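Long-range contact in malate synthase (Haloferax volcanii, PDB 3PUG), which condenses acetyl-CoA with glyoxylate and hydrolyses the malyl-CoA intermediate to malate and CoA, a magnesium-dependent step of the glyoxylate cycle: residues Trp46-Glu51 with Gly79-Arg84. Residues are numbered along the deposited sequence; the frame is centred on the assembly and turned at random.
With K (potassium ion), chain J; GLV (glyoxylic acid), chain B.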
loop_
_atom_site.group_PDB
_atom_site.type_symbol
_atom_site.label_atom_id
_atom_site.label_comp_id
_atom_site.label_asym_id
_atom_site.label_seq_id
_atom_site.Cartn_x
_atom_site.Cartn_y
_atom_site.Cartn_z
ATOM N N TRP A 46 15.609 -3.759 -24.884
ATOM C CA TRP A 46 16.412 -4.994 -24.850
ATOM C C TRP A 46 17.557 -4.825 -23.897
ATOM O O TRP A 46 18.340 -3.902 -23.987
ATOM C CB TRP A 46 16.918 -5.471 -26.265
ATOM C CG TRP A 46 17.925 -6.617 -26.253
ATOM C CD1 TRP A 46 17.819 -7.784 -25.521
ATOM C CD2 TRP A 46 19.145 -6.737 -26.968
ATOM N NE1 TRP A 46 18.917 -8.589 -25.686
ATOM C CE2 TRP A 46 19.727 -7.987 -26.610
ATOM C CE3 TRP A 46 19.777 -5.958 -27.926
ATOM C CZ2 TRP A 46 20.942 -8.441 -27.135
ATOM C CZ3 TRP A 46 20.981 -6.414 -28.474
ATOM C CH2 TRP A 46 21.559 -7.631 -28.056
ATOM N N VAL A 47 17.745 -5.791 -23.041
ATOM C CA VAL A 47 18.649 -5.584 -21.946
ATOM C C VAL A 47 19.779 -6.605 -22.021
ATOM O O VAL A 47 19.664 -7.682 -21.447
ATOM C CB VAL A 47 17.875 -5.688 -20.556
ATOM C CG1 VAL A 47 18.826 -5.460 -19.395
ATOM C CG2 VAL A 47 16.696 -4.733 -20.480
ATOM N N PRO A 48 20.880 -6.303 -22.732
ATOM C CA PRO A 48 21.919 -7.298 -22.509
ATOM C C PRO A 48 22.255 -7.180 -21.047
ATOM O O PRO A 48 22.613 -6.080 -20.619
ATOM C CB PRO A 48 23.105 -6.780 -23.337
ATOM C CG PRO A 48 22.634 -5.573 -24.061
ATOM C CD PRO A 48 21.104 -5.629 -24.019
ATOM N N ASP A 49 22.180 -8.301 -20.343
ATOM C CA ASP A 49 22.298 -8.345 -18.914
ATOM C C ASP A 49 23.647 -8.796 -18.426
ATOM O O ASP A 49 23.822 -9.975 -18.182
ATOM C CB ASP A 49 21.279 -9.332 -18.341
ATOM C CG ASP A 49 21.065 -9.143 -16.833
ATOM O OD1 ASP A 49 21.719 -8.256 -16.241
ATOM O OD2 ASP A 49 20.236 -9.850 -16.203
ATOM N N ASN A 50 24.557 -7.885 -18.129
ATOM C CA ASN A 50 25.756 -8.243 -17.397
ATOM C C ASN A 50 25.593 -8.498 -15.890
ATOM O O ASN A 50 26.609 -8.652 -15.158
ATOM C CB ASN A 50 26.794 -7.142 -17.568
ATOM C CG ASN A 50 28.179 -7.704 -17.778
ATOM O OD1 ASN A 50 28.294 -8.793 -18.310
ATOM N ND2 ASN A 50 29.219 -7.003 -17.357
ATOM N N GLU A 51 24.361 -8.524 -15.382
ATOM C CA GLU A 51 24.225 -8.857 -13.955
ATOM C C GLU A 51 23.737 -10.284 -13.676
ATOM O O GLU A 51 24.527 -11.227 -13.667
ATOM C CB GLU A 51 23.390 -7.831 -13.179
ATOM C CG GLU A 51 23.598 -7.911 -11.677
ATOM C CD GLU A 51 22.282 -7.967 -10.909
ATOM O OE1 GLU A 51 21.307 -8.496 -11.467
ATOM O OE2 GLU A 51 22.180 -7.533 -9.743
ATOM N N GLY A 79 14.234 -2.114 -31.445
ATOM C CA GLY A 79 13.840 -1.462 -30.209
ATOM C C GLY A 79 14.962 -0.592 -29.657
ATOM O O GLY A 79 16.006 -0.361 -30.302
ATOM N N GLU A 80 14.748 -0.145 -28.414
ATOM C CA GLU A 80 15.781 0.557 -27.652
ATOM C C GLU A 80 16.644 -0.495 -26.973
ATOM O O GLU A 80 16.122 -1.565 -26.615
ATOM C CB GLU A 80 15.115 1.487 -26.652
ATOM C CG GLU A 80 14.541 2.788 -27.183
ATOM C CD GLU A 80 14.106 3.758 -26.073
ATOM O OE1 GLU A 80 14.582 3.712 -24.903
ATOM O OE2 GLU A 80 13.240 4.603 -26.389
ATOM N N ILE A 81 17.946 -0.214 -26.866
ATOM C CA ILE A 81 18.917 -1.050 -26.162
ATOM C C ILE A 81 19.389 -0.409 -24.851
ATOM O O ILE A 81 19.853 0.734 -24.906
ATOM C CB ILE A 81 20.174 -1.303 -27.019
ATOM C CG1 ILE A 81 19.852 -2.178 -28.250
ATOM C CG2 ILE A 81 21.229 -2.119 -26.240
ATOM C CD1 ILE A 81 20.942 -2.221 -29.328
ATOM N N HIS A 82 19.354 -1.126 -23.714
ATOM C CA HIS A 82 19.718 -0.608 -22.382
ATOM C C HIS A 82 20.411 -1.691 -21.573
ATOM O O HIS A 82 19.736 -2.333 -20.749
ATOM C CB HIS A 82 18.468 -0.240 -21.564
ATOM C CG HIS A 82 17.643 0.879 -22.127
ATOM N ND1 HIS A 82 17.699 2.171 -21.644
ATOM C CD2 HIS A 82 16.722 0.900 -23.126
ATOM C CE1 HIS A 82 16.855 2.936 -22.313
ATOM N NE2 HIS A 82 16.265 2.194 -23.233
ATOM N N PRO A 83 21.718 -1.938 -21.755
ATOM C CA PRO A 83 22.290 -3.032 -20.954
ATOM C C PRO A 83 22.220 -2.802 -19.431
ATOM O O PRO A 83 22.339 -1.656 -18.989
ATOM C CB PRO A 83 23.763 -3.070 -21.365
ATOM C CG PRO A 83 23.941 -2.103 -22.452
ATOM C CD PRO A 83 22.703 -1.265 -22.611
ATOM N N ARG A 84 22.085 -3.874 -18.645
ATOM C CA ARG A 84 22.089 -3.871 -17.193
ATOM C C ARG A 84 23.479 -3.981 -16.569
ATOM O O ARG A 84 24.140 -5.006 -16.786
ATOM C CB ARG A 84 21.228 -5.035 -16.672
ATOM C CG ARG A 84 21.169 -5.021 -15.104
ATOM C CD ARG A 84 20.001 -5.680 -14.344
ATOM N NE ARG A 84 19.901 -7.129 -14.417
ATOM C CZ ARG A 84 19.074 -7.846 -13.666
ATOM N NH1 ARG A 84 18.363 -7.240 -12.734
ATOM N NH2 ARG A 84 18.973 -9.160 -13.781
HETATM K K K J . 21.042 -9.513 -7.901
HETATM C C1 GLV B . 15.555 -8.834 -10.833
HETATM O O1 GLV B . 16.703 -8.468 -10.631
HETATM C C2 GLV B . 14.864 -9.475 -9.707
HETATM O O2 GLV B . 13.738 -9.904 -9.776
HETATM O O3 GLV B . 15.489 -9.664 -8.558
HETATM O O HOH W 1 19.335 -8.025 -9.232
#
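R84 lies against D49 and E51, a worked example consistent with second-shell carboxylates orienting a substrate-binding arginine. R84 CB packs on V47 CG1 (3.7 Å) beside D49 OD1, and CG and CD run past D49 OD1 and, a little farther off, E51 CB. With CG anti to the backbone N (chi1 -178°) the chain follows the D49 side chain, then bends at chi3. D49 grips the guanidinium side-on at its edge: R84 NE meets D49 OD1 at 2.8 Å from above the carboxylate plane, nearly straight at 171°, while NH2 meets the syn side of OD2. E51 N reaches D49 OD1 from the other face, closing an Asx turn. E51 OE1 lies over the guanidinium face, 3.2 Å from R84 CZ, a contact of charges alone; E51 OE2 binds a potassium ion with D52, E123 and D192. So placed, R84 NH1 donates to O1 of glyoxylate (2.9 Å), which V191 N and D192 N also hold. Backbone bonds, H82 N to W46 O and R84 N to P48 O, tie strand 45-49 to strand 80-81 and the residues after it. The site lies just past the C-terminal ends of these TIM-barrel strands, which helix 59-73 links into a beta-alpha-beta unit, its I66 touching P48 and P83.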